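Local coordinates for protein beta-L-arabinobiosidase (Bacteroides thetaiotaomicron, PDB 5MQR) that is a pectin-degrading glycosidase that probably hydrolyses beta-L-arabinobiosides, and may also have exo-alpha-sialidase activity, at residues 91-96 and 104-109; 328-333 and 578-583; 357-362 and 394-399. One frame throughout, in Å; residues are numbered along the deposited sequence.

Contact 1 of 3, residues 91-96 and 104-109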
loop_
_atom_site.group_PDB
_atom_site.type_symbol
_atom_site.label_atom_id
_atom_site.label_comp_id
_atom_site.label_asym_id
_atom_site.label_seq_id
_atom_site.Cartn_x
_atom_site.Cartn_y
_atom_site.Cartn_z
ATOM N N TYR A 91 -32.971 7.088 12.094
ATOM C CA TYR A 91 -33.416 7.716 10.863
ATOM C C TYR A 91 -34.831 8.256 11.015
ATOM O O TYR A 91 -35.547 7.881 11.931
ATOM C CB TYR A 91 -33.280 6.766 9.650
ATOM C CG TYR A 91 -34.257 5.622 9.548
ATOM C CD1 TYR A 91 -33.984 4.387 10.145
ATOM C CD2 TYR A 91 -35.446 5.761 8.836
ATOM C CE1 TYR A 91 -34.868 3.320 10.038
ATOM C CE2 TYR A 91 -36.350 4.703 8.731
ATOM C CZ TYR A 91 -36.072 3.497 9.344
ATOM O OH TYR A 91 -36.956 2.459 9.220
ATOM N N LEU A 92 -35.218 9.149 10.115
ATOM C CA LEU A 92 -36.548 9.691 10.158
ATOM C C LEU A 92 -37.375 9.300 8.970
ATOM O O LEU A 92 -36.859 8.950 7.932
ATOM C CB LEU A 92 -36.551 11.189 10.365
ATOM C CG LEU A 92 -35.966 12.104 9.328
ATOM C CD1 LEU A 92 -36.995 12.554 8.291
ATOM C CD2 LEU A 92 -35.383 13.310 10.103
ATOM N N ALA A 93 -38.683 9.340 9.168
ATOM C CA ALA A 93 -39.593 8.776 8.210
ATOM C C ALA A 93 -40.930 9.486 8.235
ATOM O O ALA A 93 -41.411 9.912 9.285
ATOM C CB ALA A 93 -39.772 7.275 8.480
ATOM N N ASP A 94 -41.513 9.592 7.047
ATOM C CA ASP A 94 -42.896 9.975 6.848
ATOM C C ASP A 94 -43.505 8.872 5.947
ATOM O O ASP A 94 -42.768 8.131 5.254
ATOM C CB ASP A 94 -42.995 11.326 6.127
ATOM C CG ASP A 94 -42.492 12.543 6.974
ATOM O OD1 ASP A 94 -41.467 12.465 7.680
ATOM O OD2 ASP A 94 -43.118 13.617 6.872
ATOM N N PRO A 95 -44.844 8.749 5.938
ATOM C CA PRO A 95 -45.438 7.698 5.117
ATOM C C PRO A 95 -45.099 7.756 3.635
ATOM O O PRO A 95 -44.972 6.695 3.019
ATOM C CB PRO A 95 -46.941 7.880 5.347
ATOM C CG PRO A 95 -46.986 8.328 6.769
ATOM C CD PRO A 95 -45.836 9.304 6.875
ATOM N N SER A 96 -44.910 8.945 3.069
ATOM C CA SER A 96 -44.551 8.991 1.652
ATOM C C SER A 96 -43.833 10.229 1.140
ATOM O O SER A 96 -43.072 10.122 0.181
ATOM C CB SER A 96 -45.817 8.785 0.806
ATOM O OG SER A 96 -46.764 9.785 1.119
ATOM N N GLN A 104 -41.864 10.679 12.160
ATOM C CA GLN A 104 -41.300 10.118 13.376
ATOM C C GLN A 104 -39.872 9.707 13.152
ATOM O O GLN A 104 -39.402 9.737 12.014
ATOM C CB GLN A 104 -42.100 8.903 13.824
ATOM C CG GLN A 104 -42.048 7.749 12.850
ATOM C CD GLN A 104 -43.171 6.752 13.045
ATOM O OE1 GLN A 104 -44.159 7.012 13.732
ATOM N NE2 GLN A 104 -43.017 5.587 12.428
ATOM N N THR A 105 -39.203 9.309 14.237
ATOM C CA THR A 105 -37.814 8.878 14.204
ATOM C C THR A 105 -37.694 7.428 14.680
ATOM O O THR A 105 -38.263 7.064 15.702
ATOM C CB THR A 105 -36.968 9.819 15.084
ATOM O OG1 THR A 105 -37.074 11.147 14.559
ATOM C CG2 THR A 105 -35.461 9.376 15.157
ATOM N N PHE A 106 -36.960 6.631 13.909
ATOM C CA PHE A 106 -36.743 5.199 14.148
ATOM C C PHE A 106 -35.342 4.948 14.703
ATOM O O PHE A 106 -34.417 5.725 14.432
ATOM C CB PHE A 106 -36.850 4.411 12.854
ATOM C CG PHE A 106 -38.254 4.158 12.378
ATOM C CD1 PHE A 106 -39.090 3.290 13.073
ATOM C CD2 PHE A 106 -38.702 4.702 11.183
ATOM C CE1 PHE A 106 -40.378 3.003 12.598
ATOM C CE2 PHE A 106 -39.965 4.415 10.699
ATOM C CZ PHE A 106 -40.811 3.563 11.404
ATOM N N LEU A 107 -35.200 3.865 15.464
ATOM C CA LEU A 107 -33.900 3.378 15.944
ATOM C C LEU A 107 -33.725 1.879 15.685
ATOM O O LEU A 107 -34.666 1.087 15.901
ATOM C CB LEU A 107 -33.746 3.604 17.441
ATOM C CG LEU A 107 -32.400 3.273 18.086
ATOM C CD1 LEU A 107 -31.362 4.329 17.709
ATOM C CD2 LEU A 107 -32.547 3.170 19.588
HETATM N N MSE A 108 -32.510 1.506 15.291
HETATM C CA MSE A 108 -32.108 0.125 15.063
HETATM C C MSE A 108 -30.726 -0.081 15.616
HETATM O O MSE A 108 -29.901 0.834 15.617
HETATM C CB MSE A 108 -31.874 -0.119 13.578
HETATM C CG MSE A 108 -33.106 -0.002 12.732
HETATM SE SE MSE A 108 -32.539 0.126 10.864
HETATM C CE MSE A 108 -32.497 -1.803 10.496
ATOM N N THR A 109 -30.437 -1.317 16.000
ATOM C CA THR A 109 -29.156 -1.654 16.592
ATOM C C THR A 109 -28.563 -2.957 16.019
ATOM O O THR A 109 -29.289 -3.761 15.454
ATOM C CB THR A 109 -29.254 -1.637 18.132
ATOM O OG1 THR A 109 -27.928 -1.695 18.672
ATOM C CG2 THR A 109 -30.074 -2.785 18.676
#

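Contact 2 of 3, residues 328-333 and 578-583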
loop_
_atom_site.group_PDB
_atom_site.type_symbol
_atom_site.label_atom_id
_atom_site.label_comp_id
_atom_site.label_asym_id
_atom_site.label_seq_id
_atom_site.Cartn_x
_atom_site.Cartn_y
_atom_site.Cartn_z
ATOM N N SER A 328 -20.352 15.548 -6.805
ATOM C CA SER A 328 -21.224 15.788 -7.927
ATOM C C SER A 328 -22.344 16.730 -7.570
ATOM O O SER A 328 -22.664 16.908 -6.386
ATOM C CB SER A 328 -21.808 14.447 -8.401
ATOM O OG SER A 328 -22.629 14.630 -9.545
ATOM N N GLU A 329 -22.929 17.331 -8.605
ATOM C CA GLU A 329 -24.169 18.119 -8.460
ATOM C C GLU A 329 -25.430 17.214 -8.455
ATOM O O GLU A 329 -26.522 17.666 -8.133
ATOM C CB GLU A 329 -24.265 19.197 -9.541
ATOM C CG GLU A 329 -23.215 20.300 -9.379
ATOM C CD GLU A 329 -23.414 21.144 -8.114
ATOM O OE1 GLU A 329 -24.583 21.466 -7.796
ATOM O OE2 GLU A 329 -22.415 21.462 -7.415
ATOM N N PHE A 330 -25.243 15.943 -8.794
ATOM C CA PHE A 330 -26.269 14.912 -8.679
ATOM C C PHE A 330 -25.923 14.097 -7.447
ATOM O O PHE A 330 -24.760 14.090 -7.010
ATOM C CB PHE A 330 -26.266 14.029 -9.920
ATOM C CG PHE A 330 -26.492 14.794 -11.198
ATOM C CD1 PHE A 330 -25.431 15.408 -11.856
ATOM C CD2 PHE A 330 -27.762 14.902 -11.737
ATOM C CE1 PHE A 330 -25.629 16.111 -13.029
ATOM C CE2 PHE A 330 -27.981 15.625 -12.907
ATOM C CZ PHE A 330 -26.906 16.233 -13.557
ATOM N N ARG A 331 -26.904 13.406 -6.877
ATOM C CA ARG A 331 -26.644 12.631 -5.673
ATOM C C ARG A 331 -26.140 11.235 -5.980
ATOM O O ARG A 331 -26.646 10.261 -5.462
ATOM C CB ARG A 331 -27.868 12.645 -4.755
ATOM C CG ARG A 331 -28.289 14.065 -4.445
ATOM C CD ARG A 331 -29.353 14.132 -3.375
ATOM N NE ARG A 331 -29.753 15.516 -3.125
ATOM C CZ ARG A 331 -30.278 15.985 -1.989
ATOM N NH1 ARG A 331 -30.520 15.191 -0.945
ATOM N NH2 ARG A 331 -30.565 17.282 -1.893
ATOM N N TRP A 332 -25.088 11.149 -6.785
ATOM C CA TRP A 332 -24.389 9.889 -7.038
ATOM C C TRP A 332 -23.019 10.150 -7.673
ATOM O O TRP A 332 -22.821 11.199 -8.232
ATOM C CB TRP A 332 -25.204 9.015 -7.983
ATOM C CG TRP A 332 -25.329 9.514 -9.408
ATOM C CD1 TRP A 332 -24.401 9.398 -10.404
ATOM C CD2 TRP A 332 -26.462 10.153 -9.996
ATOM N NE1 TRP A 332 -24.893 9.919 -11.586
ATOM C CE2 TRP A 332 -26.149 10.406 -11.356
ATOM C CE3 TRP A 332 -27.718 10.535 -9.512
ATOM C CZ2 TRP A 332 -27.049 11.038 -12.233
ATOM C CZ3 TRP A 332 -28.626 11.157 -10.398
ATOM C CH2 TRP A 332 -28.287 11.392 -11.737
ATOM N N PRO A 333 -22.070 9.231 -7.572
ATOM C CA PRO A 333 -22.068 8.145 -6.587
ATOM C C PRO A 333 -21.795 8.680 -5.192
ATOM O O PRO A 333 -21.727 9.890 -4.988
ATOM C CB PRO A 333 -20.894 7.289 -7.035
ATOM C CG PRO A 333 -19.924 8.316 -7.571
ATOM C CD PRO A 333 -20.739 9.423 -8.172
ATOM N N PRO A 578 -31.268 6.469 -13.285
ATOM C CA PRO A 578 -31.411 7.835 -13.822
ATOM C C PRO A 578 -30.155 8.382 -14.522
ATOM O O PRO A 578 -29.037 7.983 -14.213
ATOM C CB PRO A 578 -31.634 8.666 -12.566
ATOM C CG PRO A 578 -30.850 7.941 -11.535
ATOM C CD PRO A 578 -31.071 6.482 -11.832
ATOM N N THR A 579 -30.360 9.328 -15.429
ATOM C CA THR A 579 -29.271 9.994 -16.123
ATOM C C THR A 579 -29.221 11.444 -15.646
ATOM O O THR A 579 -30.081 11.888 -14.855
ATOM C CB THR A 579 -29.475 9.946 -17.663
ATOM O OG1 THR A 579 -30.513 10.857 -18.029
ATOM C CG2 THR A 579 -29.853 8.502 -18.138
ATOM N N VAL A 580 -28.222 12.178 -16.161
ATOM C CA VAL A 580 -28.133 13.634 -15.983
ATOM C C VAL A 580 -29.315 14.393 -16.596
ATOM O O VAL A 580 -29.558 15.530 -16.200
ATOM C CB VAL A 580 -26.807 14.253 -16.503
ATOM C CG1 VAL A 580 -25.611 13.674 -15.765
ATOM C CG2 VAL A 580 -26.627 14.104 -18.015
ATOM N N ASP A 581 -30.049 13.766 -17.528
ATOM C CA ASP A 581 -31.262 14.357 -18.119
ATOM C C ASP A 581 -32.618 13.957 -17.481
ATOM O O ASP A 581 -33.669 14.498 -17.832
ATOM C CB ASP A 581 -31.255 14.093 -19.639
ATOM C CG ASP A 581 -30.039 14.725 -20.317
ATOM O OD1 ASP A 581 -29.845 15.952 -20.146
ATOM O OD2 ASP A 581 -29.250 14.004 -20.972
ATOM N N THR A 582 -32.602 13.030 -16.540
ATOM C CA THR A 582 -33.806 12.650 -15.816
ATOM C C THR A 582 -34.364 13.821 -14.983
ATOM O O THR A 582 -33.606 14.487 -14.264
ATOM C CB THR A 582 -33.495 11.487 -14.864
ATOM O OG1 THR A 582 -33.007 10.368 -15.619
ATOM C CG2 THR A 582 -34.722 11.091 -14.038
ATOM N N PRO A 583 -35.694 14.062 -15.053
ATOM C CA PRO A 583 -36.265 15.079 -14.190
ATOM C C PRO A 583 -36.003 14.850 -12.687
ATOM O O PRO A 583 -35.900 13.720 -12.222
ATOM C CB PRO A 583 -37.774 15.002 -14.498
ATOM C CG PRO A 583 -37.866 14.377 -15.842
ATOM C CD PRO A 583 -36.731 13.411 -15.881
#

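Contact 3 of 3, residues 357-362 and 394-399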
loop_
_atom_site.group_PDB
_atom_site.type_symbol
_atom_site.label_atom_id
_atom_site.label_comp_id
_atom_site.label_asym_id
_atom_site.label_seq_id
_atom_site.Cartn_x
_atom_site.Cartn_y
_atom_site.Cartn_z
ATOM N N PRO A 357 -33.636 1.766 -8.379
ATOM C CA PRO A 357 -34.711 2.643 -8.850
ATOM C C PRO A 357 -35.608 3.096 -7.673
ATOM O O PRO A 357 -35.864 2.297 -6.777
ATOM C CB PRO A 357 -35.502 1.772 -9.833
ATOM C CG PRO A 357 -34.827 0.464 -9.917
ATOM C CD PRO A 357 -33.824 0.375 -8.812
HETATM N N MSE A 358 -36.041 4.377 -7.665
HETATM C CA MSE A 358 -36.992 4.835 -6.662
HETATM C C MSE A 358 -38.335 4.227 -6.990
HETATM O O MSE A 358 -38.903 4.483 -8.044
HETATM C CB MSE A 358 -37.105 6.349 -6.672
HETATM C CG MSE A 358 -37.997 6.905 -5.553
HETATM SE SE MSE A 358 -38.288 8.831 -5.850
HETATM C CE MSE A 358 -36.445 9.512 -5.784
ATOM N N ARG A 359 -38.848 3.398 -6.113
ATOM C CA ARG A 359 -40.079 2.642 -6.234
ATOM C C ARG A 359 -41.306 3.475 -5.920
ATOM O O ARG A 359 -42.343 3.283 -6.553
ATOM C CB ARG A 359 -40.010 1.382 -5.376
ATOM C CG ARG A 359 -38.842 0.478 -5.795
ATOM C CD ARG A 359 -38.736 -0.805 -4.990
ATOM N NE ARG A 359 -38.710 -0.639 -3.544
ATOM C CZ ARG A 359 -37.667 -0.218 -2.828
ATOM N NH1 ARG A 359 -36.531 0.172 -3.410
ATOM N NH2 ARG A 359 -37.777 -0.161 -1.514
ATOM N N TYR A 360 -41.179 4.419 -4.982
ATOM C CA TYR A 360 -42.296 5.216 -4.532
ATOM C C TYR A 360 -42.000 6.681 -4.746
ATOM O O TYR A 360 -41.050 7.215 -4.163
ATOM C CB TYR A 360 -42.584 4.936 -3.048
ATOM C CG TYR A 360 -42.891 3.497 -2.771
ATOM C CD1 TYR A 360 -44.159 2.956 -3.026
ATOM C CD2 TYR A 360 -41.916 2.659 -2.267
ATOM C CE1 TYR A 360 -44.441 1.612 -2.759
ATOM C CE2 TYR A 360 -42.179 1.323 -2.002
ATOM C CZ TYR A 360 -43.434 0.800 -2.248
ATOM O OH TYR A 360 -43.625 -0.541 -1.980
ATOM N N GLY A 361 -42.818 7.329 -5.579
ATOM C CA GLY A 361 -42.752 8.762 -5.774
ATOM C C GLY A 361 -43.024 9.497 -4.476
ATOM O O GLY A 361 -43.542 8.920 -3.508
ATOM N N GLY A 362 -42.652 10.767 -4.454
ATOM C CA GLY A 362 -42.849 11.595 -3.276
ATOM C C GLY A 362 -42.141 12.953 -3.281
ATOM O O GLY A 362 -41.056 13.117 -3.870
ATOM N N ASN A 394 -32.214 7.277 -2.415
ATOM C CA ASN A 394 -33.470 7.875 -2.912
ATOM C C ASN A 394 -34.372 8.460 -1.834
ATOM O O ASN A 394 -35.547 8.678 -2.093
ATOM C CB ASN A 394 -34.289 6.842 -3.722
ATOM C CG ASN A 394 -33.532 6.273 -4.888
ATOM O OD1 ASN A 394 -32.799 6.973 -5.565
ATOM N ND2 ASN A 394 -33.725 5.002 -5.143
ATOM N N LYS A 395 -33.862 8.711 -0.629
ATOM C CA LYS A 395 -34.736 9.002 0.536
ATOM C C LYS A 395 -35.832 7.944 0.697
ATOM O O LYS A 395 -36.976 8.254 1.054
ATOM C CB LYS A 395 -35.373 10.377 0.445
ATOM C CG LYS A 395 -34.436 11.465 -0.046
ATOM C CD LYS A 395 -34.974 12.848 0.337
ATOM C CE LYS A 395 -34.065 13.931 -0.210
ATOM N NZ LYS A 395 -34.646 15.308 -0.132
ATOM N N GLU A 396 -35.454 6.690 0.475
ATOM C CA GLU A 396 -36.418 5.573 0.442
ATOM C C GLU A 396 -35.928 4.357 1.216
ATOM O O GLU A 396 -36.653 3.798 2.042
ATOM C CB GLU A 396 -36.695 5.192 -1.011
ATOM C CG GLU A 396 -37.740 4.097 -1.195
ATOM C CD GLU A 396 -38.244 3.991 -2.631
ATOM O OE1 GLU A 396 -39.050 4.857 -3.030
ATOM O OE2 GLU A 396 -37.840 3.049 -3.356
ATOM N N ASP A 397 -34.717 3.920 0.893
ATOM C CA ASP A 397 -34.103 2.762 1.527
ATOM C C ASP A 397 -32.931 3.236 2.406
ATOM O O ASP A 397 -32.199 4.128 2.010
ATOM C CB ASP A 397 -33.601 1.787 0.452
ATOM C CG ASP A 397 -34.714 1.256 -0.420
ATOM O OD1 ASP A 397 -35.808 1.047 0.132
ATOM O OD2 ASP A 397 -34.508 1.030 -1.650
HETATM N N MSE A 398 -32.764 2.615 3.578
HETATM C CA MSE A 398 -31.682 2.956 4.513
HETATM C C MSE A 398 -30.563 1.960 4.341
HETATM O O MSE A 398 -30.789 0.732 4.252
HETATM C CB MSE A 398 -32.161 3.025 5.962
HETATM C CG MSE A 398 -33.383 3.899 6.205
HETATM SE SE MSE A 398 -33.182 5.657 5.385
HETATM C CE MSE A 398 -31.654 6.267 6.454
ATOM N N TRP A 399 -29.346 2.494 4.257
ATOM C CA TRP A 399 -28.136 1.713 4.022
ATOM C C TRP A 399 -27.030 2.065 5.032
ATOM O O TRP A 399 -27.047 3.133 5.676
ATOM C CB TRP A 399 -27.584 2.011 2.624
ATOM C CG TRP A 399 -28.338 1.442 1.511
ATOM C CD1 TRP A 399 -29.504 1.907 0.989
ATOM C CD2 TRP A 399 -27.960 0.324 0.716
ATOM N NE1 TRP A 399 -29.876 1.148 -0.087
ATOM C CE2 TRP A 399 -28.959 0.155 -0.269
ATOM C CE3 TRP A 399 -26.875 -0.556 0.740
ATOM C CZ2 TRP A 399 -28.922 -0.863 -1.204
ATOM C CZ3 TRP A 399 -26.837 -1.589 -0.197
ATOM C CH2 TRP A 399 -27.858 -1.731 -1.160
#

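Contact 1 of 3, residues 91-96 and 104-109
Phe106 lies across Tyr91 on one face of an antiparallel strand pair, and its side chain can be followed outward from the backbone. Its CB sits over the face of the Tyr91 ring, 3.8 Å from the ring centroid, a CH-pi contact displaced toward the CE1 and CZ rim. Tyr91 CG lies between its own N and carbonyl carbon (chi1 73°), which sets the ring beneath this CB. Phe106 CG passes near Tyr91 CZ and OH. Farther out, Phe106 CD2 comes 3.4 Å from Tyr91 CE2, and Phe106 CE2 presents the ring edge to Ala93 CB at 3.6 Å. The two ring planes are inclined at 34°.

Strands 86-94 and 104-110 form a beta hairpin, the middle pair of a four-stranded antiparallel sheet in the N-terminal beta propeller, consistent with one of its blades. Tyr91 and Phe106 are a hydrogen-bonded pair, with Phe106 N giving a nearly straight bond to Tyr91 O (2.7 Å, 169°). Ala93 and Gln104 form the next such pair; between them, Leu92 and Thr105 make a non-hydrogen-bonded pair directed to the other face, where Thr105 OG1 bonds to Gln151 NE2. At the Tyr91 ring edge, the selenium of selenomethionine Met108 approaches CE1 at 4.0 Å, a Met-aromatic contact.

Contact 2 of 3, residues 328-333 and 578-583
Phe330 and Val580 bring two irregular loops to a CA-CA separation of 7.6 Å, with 578-583 folded into a type I beta turn from Thr579 to Thr582 and no hydrogen bond passing between the loops. The Phe330 ring meets Val580 with its outer end: CZ lies 3.6 Å from Val580 CB, while Val580 CG1 stands over the ring face, 4.0 Å from the centroid and 29° off the normal. This is a CH-pi contact. With CG anti to its carbonyl carbon (chi1 -58°), the Phe330 ring projects toward the Val580 turn.

Trp332 CH2 approaches Thr579 O at 3.6 Å, the oxygen lying at the indole edge near the ring plane. Trp332 CZ3 also reaches Pro578 CG at 4.1 Å. Phe330 CB lies over one indole face, toward its rim, so the two aromatic residues also pack within their own loop. At the other end of the indole, NE1 is hydrogen-bonded to Pro38 O, which restrains the ring's rotation.

Two ST turns shape the backbones: Ser328 OG accepts from Phe330 N at 3.0 Å, and Thr579 OG1 accepts from Asp581 N. Thr582 OG1 in turn receives Thr579 N at 2.9 Å. The result is a largely apolar interface in which the loop between adjacent antiparallel strands 321-325 and 334-339 of the BNR-repeat-like domain packs on a type I turn of the carbohydrate-binding-module-like domain.

Contact 3 of 3, residues 357-362 and 394-399
Glu396 OE2 lies over one face of the Arg359 guanidinium, 3.1 Å above its plane, while the Asp397 carboxylate meets that group at the edge. The Asp397 and guanidinium planes are only 9° apart, giving an end-on, two-nitrogen salt bridge: NH1 bonds to OD2 and NH2 to OD1, both at 2.8 Å, each oxygen accepting through its syn lone pair. The Glu396 carboxylate is instead turned 73° to the guanidinium. Its OE2 is 3.2 Å from Arg359 NH1, so this salt bridge is electrostatic, the oxygen standing above the plane rather than in line with an N-H. Glu396 OE1 lies near the plane of the Tyr360 ring, at its edge.

A classic beta bulge sets Glu396 and Asp397 opposite the single residue Val393, presenting their adjacent carboxylates to loop 357-362 where strands 387-393 and 397-403 meet. Glu396 extends with CG anti to its N (chi1 -177°), and its buried carboxylate takes two backbone donors: Arg359 N to OE2 at 3.0 Å and Tyr360 N to OE1 at 2.9 Å. Lys365 NZ adds a salt bridge to OE1, and Arg359 NH2 also bonds to Ala59 O. Beside this network, Met358 CG rests 3.4 Å from Glu396 OE1.

Overall arrangement
Contact 1 comes first along the chain, and contact 3 falls between the two segments of contact 2. The centres of contacts 1 and 3 are about 13 Å apart. Those of contacts 2 and 3 are about 15 Å apart, and those of contacts 1 and 2 about 25 Å, placing contact 3 between the others. Contact 1 meets contact 3 where Tyr91 CB packs 3.6 Å from Met398 CE; contact 3 meets contact 2 through Arg331 NH1 and Lys395 CE at 3.8 Å. Contacts 1 and 2 do not touch. The four-stranded sheet of contact 1 is thus linked through strand 397-403 and the turn preceding it to the loops through which the BNR-like and CBM-like domains pack on each other.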